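Local coordinates for FERM, RhoGEF and pleckstrin domain protein 2 (Danio rerio, PDB 6D21), which probably acts as a guanine nucleotide exchange factor that activates RAC1, this piece being its FERM domain, a module linked to membrane targeting, at residues D134-D137 with L138-R141; N147-L150 with P151-H155. All coordinates share one frame; numbering follows the deposited sequence.

Both interactions are local and lie in the central, helical lobe of the FERM domain. They follow one another along the chain, with centres about 16 Å apart and nearest atoms about 7 Å apart, so they do not touch. They sit at the two ends of helix 137-146: interaction 1 forms its start, and interaction 2 the loop that follows it, leading to helix 157-164. Interaction 1 is a surface contact carried by carboxylates, one capping a backbone N-H of the first turn and one paired with an arginine. Interaction 2 is partly buried. There an uncharged amide, that of Gln-153, bonds to the backbone of the loop, while two leucines face neighbouring helices.

Interaction 1. Residues D134-D137 with L138-R141; sequences DYDD and LADR
Asp-136 caps the start of helix 137-146 through Ala-139. Asp-136 OD2 accepts from Ala-139 N at 2.7 Å, using the anti lone pair, which points away from OD1. The same oxygen also lies against the methyl group of Ala-139. With CG anti to the backbone N (chi1 173°), the carboxylate lies beside its own carbonyl carbon, close to the first turn.

Asp-137 and Arg-141 are one turn apart and form a salt bridge. Asp-137 OD1 meets Arg-141 NE at 2.6 Å, on the syn side and somewhat out of the carboxylate plane. The oxygen lies almost in the guanidinium plane, yet the two flat groups are turned 84° apart. The arginine chain is extended from CG to NE and runs past the carbonyl oxygen of Asp-137, which accepts from Arg-141 N.

Asp-140 points back at the loop and crosses Tyr-135 at about a right angle. Its OD2 lies at the ring edge, 3.5 Å from Tyr-135 CD1, and also bonds to His-164. Its OD1 accepts a weak bond from Asp-136 N and a shorter one from a water that also donates to Asp-134 O. The first backbone bond of the helix, Asp-140 N to Asp-136 O, is 3.0 Å.

This is an aspartate N-cap, here where the loop after helix 117-132 enters helix 137-146 in the FERM central lobe.

Interaction 2. Residues N147-L150 with P151-H155; sequences NKLL and PCQEH
Gln-153 reaches across the turn and bonds to the backbone of residues 147-150 with both ends of its amide. These hydrogen bonds carry the contact. Gln-153 OE1 accepts from two successive amides, Leu-149 N at 2.7 Å and Leu-150 N at 3.2 Å. Both donors lie in the carbonyl plane of the side chain, and the bond from Leu-149 is nearly straight (172°). At the other end, Gln-153 NE2 donates to Asn-147 O at 3.1 Å, close to its own amide plane. Three bonds from two ends fix the rotation of the amide and distinguish its O from its N. The chain reaches this far because CG is anti to the backbone N (chi1 165°) and the rest is extended. NE2 also bonds to Gln-157, in the following helix.

The charged group is less certain. Lys-148 runs past Gln-153 in the opposite direction, bends near its end and brings NZ to Pro-151 O. The modelled separation is too short to be taken at face value, so the details of this bond are doubtful.

Apolar contacts complete the turn. Leu-150 CB packs on Pro-151 CD at 3.6 Å, and Gln-153 CB lies 3.9 Å from Leu-150 CB. Leu-149 and Leu-150 are buried. Leu-149 rests on Ala-124, Val-128 and Leu-144, and Leu-150 on Leu-108 and Ala-120, so the loop packs against helices 94-110, 117-132 and 137-146.

Here the buried glutamine takes the place of backbone partners in a loop without regular structure. It holds the connection between helices 137-146 and 157-164 within the all-helical central lobe of the FERM domain.

Interaction 1. Residues D134-D137 with L138-R141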
loop_
_atom_site.group_PDB
_atom_site.type_symbol
_atom_site.label_atom_id
_atom_site.label_comp_id
_atom_site.label_asym_id
_atom_site.label_seq_id
_atom_site.Cartn_x
_atom_site.Cartn_y
_atom_site.Cartn_z
ATOM N N ASP A 134 22.435 14.261 8.765
ATOM C CA ASP A 134 22.857 15.374 7.905
ATOM C C ASP A 134 23.739 14.944 6.719
ATOM O O ASP A 134 24.330 13.856 6.719
ATOM C CB ASP A 134 23.598 16.432 8.734
ATOM C CG ASP A 134 22.671 17.221 9.667
ATOM O OD1 ASP A 134 21.424 17.110 9.549
ATOM O OD2 ASP A 134 23.204 17.979 10.512
ATOM N N TYR A 135 23.822 15.809 5.707
ATOM C CA TYR A 135 24.639 15.534 4.523
ATOM C C TYR A 135 26.131 15.423 4.836
ATOM O O TYR A 135 26.712 16.285 5.502
ATOM C CB TYR A 135 24.440 16.613 3.452
ATOM C CG TYR A 135 25.429 16.494 2.307
ATOM C CD1 TYR A 135 25.262 15.533 1.314
ATOM C CD2 TYR A 135 26.540 17.332 2.226
ATOM C CE1 TYR A 135 26.170 15.415 0.270
ATOM C CE2 TYR A 135 27.452 17.220 1.185
ATOM C CZ TYR A 135 27.261 16.261 0.210
ATOM O OH TYR A 135 28.163 16.142 -0.826
ATOM N N ASP A 136 26.731 14.349 4.334
ATOM C CA ASP A 136 28.176 14.140 4.353
ATOM C C ASP A 136 28.525 13.489 3.030
ATOM O O ASP A 136 27.884 12.514 2.641
ATOM C CB ASP A 136 28.600 13.262 5.538
ATOM C CG ASP A 136 30.083 12.887 5.504
ATOM O OD1 ASP A 136 30.909 13.677 6.004
ATOM O OD2 ASP A 136 30.418 11.794 4.996
ATOM N N ASP A 137 29.503 14.040 2.322
ATOM C CA ASP A 137 29.875 13.520 1.012
ATOM C C ASP A 137 30.150 12.021 1.043
ATOM O O ASP A 137 29.537 11.261 0.295
ATOM C CB ASP A 137 31.103 14.245 0.464
ATOM C CG ASP A 137 31.462 13.790 -0.936
ATOM O OD1 ASP A 137 30.565 13.261 -1.635
ATOM O OD2 ASP A 137 32.630 13.964 -1.344
ATOM N N LEU A 138 31.065 11.610 1.919
ATOM C CA LEU A 138 31.522 10.221 1.987
ATOM C C LEU A 138 30.456 9.250 2.506
ATOM O O LEU A 138 30.327 8.138 1.990
ATOM C CB LEU A 138 32.778 10.121 2.866
ATOM C CG LEU A 138 34.026 10.877 2.392
ATOM C CD1 LEU A 138 35.145 10.835 3.436
ATOM C CD2 LEU A 138 34.516 10.323 1.062
ATOM N N ALA A 139 29.702 9.667 3.523
ATOM C CA ALA A 139 28.684 8.806 4.133
ATOM C C ALA A 139 27.457 8.630 3.243
ATOM O O ALA A 139 26.800 7.587 3.279
ATOM C CB ALA A 139 28.265 9.355 5.484
ATOM N N ASP A 140 27.140 9.651 2.453
ATOM C CA ASP A 140 26.006 9.564 1.537
ATOM C C ASP A 140 26.310 8.608 0.383
ATOM O O ASP A 140 25.470 7.796 0.010
ATOM C CB ASP A 140 25.631 10.948 1.002
ATOM C CG ASP A 140 24.750 11.728 1.967
ATOM O OD1 ASP A 140 25.008 11.689 3.188
ATOM O OD2 ASP A 140 23.783 12.368 1.502
ATOM N N ARG A 141 27.515 8.695 -0.170
ATOM C CA ARG A 141 27.895 7.798 -1.254
ATOM C C ARG A 141 27.978 6.348 -0.768
ATOM O O ARG A 141 27.572 5.421 -1.480
ATOM C CB ARG A 141 29.217 8.248 -1.873
ATOM C CG ARG A 141 29.113 9.614 -2.532
ATOM C CD ARG A 141 30.441 10.170 -3.010
ATOM N NE ARG A 141 30.239 11.506 -3.563
ATOM C CZ ARG A 141 29.881 11.747 -4.820
ATOM N NH1 ARG A 141 29.710 10.743 -5.670
ATOM N NH2 ARG A 141 29.702 12.996 -5.231
HETATM O O HOH W 1 25.695 11.753 5.938
#

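Interaction 2. Residues N147-L150 with P151-H155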
loop_
_atom_site.group_PDB
_atom_site.type_symbol
_atom_site.label_atom_id
_atom_site.label_comp_id
_atom_site.label_asym_id
_atom_site.label_seq_id
_atom_site.Cartn_x
_atom_site.Cartn_y
_atom_site.Cartn_z
ATOM N N ASN A 147 22.495 0.798 -0.068
ATOM C CA ASN A 147 21.043 0.861 0.083
ATOM C C ASN A 147 20.351 1.275 -1.213
ATOM O O ASN A 147 20.687 2.299 -1.801
ATOM C CB ASN A 147 20.658 1.840 1.193
ATOM C CG ASN A 147 21.156 1.408 2.549
ATOM O OD1 ASN A 147 20.393 0.886 3.362
ATOM N ND2 ASN A 147 22.445 1.625 2.804
ATOM N N LYS A 148 19.373 0.501 -1.654
ATOM C CA LYS A 148 18.658 0.877 -2.854
ATOM C C LYS A 148 17.300 1.472 -2.493
ATOM O O LYS A 148 16.510 0.857 -1.791
ATOM C CB LYS A 148 18.512 -0.324 -3.792
ATOM C CG LYS A 148 17.885 0.039 -5.123
ATOM C CD LYS A 148 18.066 -1.059 -6.148
ATOM C CE LYS A 148 18.369 -0.455 -7.515
ATOM N NZ LYS A 148 17.482 -1.016 -8.567
ATOM N N LEU A 149 17.062 2.696 -2.949
ATOM C CA LEU A 149 15.821 3.410 -2.658
ATOM C C LEU A 149 14.961 3.544 -3.904
ATOM O O LEU A 149 13.736 3.620 -3.821
ATOM C CB LEU A 149 16.130 4.793 -2.099
ATOM C CG LEU A 149 17.075 4.780 -0.908
ATOM C CD1 LEU A 149 17.703 6.141 -0.685
ATOM C CD2 LEU A 149 16.306 4.330 0.314
ATOM N N LEU A 150 15.617 3.578 -5.063
ATOM C CA LEU A 150 14.940 3.767 -6.345
ATOM C C LEU A 150 15.222 2.588 -7.267
ATOM O O LEU A 150 16.302 2.030 -7.225
ATOM C CB LEU A 150 15.406 5.083 -7.012
ATOM C CG LEU A 150 15.254 6.348 -6.167
ATOM C CD1 LEU A 150 15.559 7.612 -6.978
ATOM C CD2 LEU A 150 13.849 6.405 -5.610
ATOM N N PRO A 151 14.253 2.215 -8.110
ATOM C CA PRO A 151 14.449 1.083 -9.023
ATOM C C PRO A 151 15.668 1.283 -9.948
ATOM O O PRO A 151 16.453 0.357 -10.115
ATOM C CB PRO A 151 13.142 1.047 -9.820
ATOM C CG PRO A 151 12.123 1.730 -8.928
ATOM C CD PRO A 151 12.889 2.779 -8.176
ATOM N N CYS A 152 15.830 2.479 -10.512
ATOM C CA CYS A 152 16.996 2.821 -11.331
ATOM C C CYS A 152 17.739 3.974 -10.680
ATOM O O CYS A 152 17.652 5.113 -11.128
ATOM C CB CYS A 152 16.593 3.212 -12.751
ATOM S SG CYS A 152 15.904 1.895 -13.778
ATOM N N GLN A 153 18.482 3.673 -9.628
ATOM C CA GLN A 153 19.019 4.707 -8.755
ATOM C C GLN A 153 20.340 5.345 -9.208
ATOM O O GLN A 153 20.620 6.502 -8.889
ATOM C CB GLN A 153 19.177 4.094 -7.371
ATOM C CG GLN A 153 20.010 4.841 -6.391
ATOM C CD GLN A 153 19.858 4.238 -5.015
ATOM O OE1 GLN A 153 18.748 3.908 -4.606
ATOM N NE2 GLN A 153 20.966 4.053 -4.312
ATOM N N GLU A 154 21.155 4.603 -9.946
ATOM C CA GLU A 154 22.518 5.050 -10.206
ATOM C C GLU A 154 22.624 6.477 -10.751
ATOM O O GLU A 154 23.397 7.275 -10.225
ATOM C CB GLU A 154 23.220 4.099 -11.171
ATOM C CG GLU A 154 24.702 4.324 -11.232
ATOM C CD GLU A 154 25.387 3.492 -12.314
ATOM O OE1 GLU A 154 24.749 2.593 -12.904
ATOM O OE2 GLU A 154 26.563 3.761 -12.581
ATOM N N HIS A 155 21.852 6.806 -11.784
ATOM C CA HIS A 155 22.010 8.109 -12.439
ATOM C C HIS A 155 21.269 9.241 -11.713
ATOM O O HIS A 155 21.309 10.397 -12.139
ATOM C CB HIS A 155 21.529 8.039 -13.888
ATOM C CG HIS A 155 20.042 7.949 -14.014
ATOM N ND1 HIS A 155 19.351 6.774 -13.810
ATOM C CD2 HIS A 155 19.114 8.890 -14.304
ATOM C CE1 HIS A 155 18.056 6.998 -13.967
ATOM N NE2 HIS A 155 17.889 8.272 -14.278
#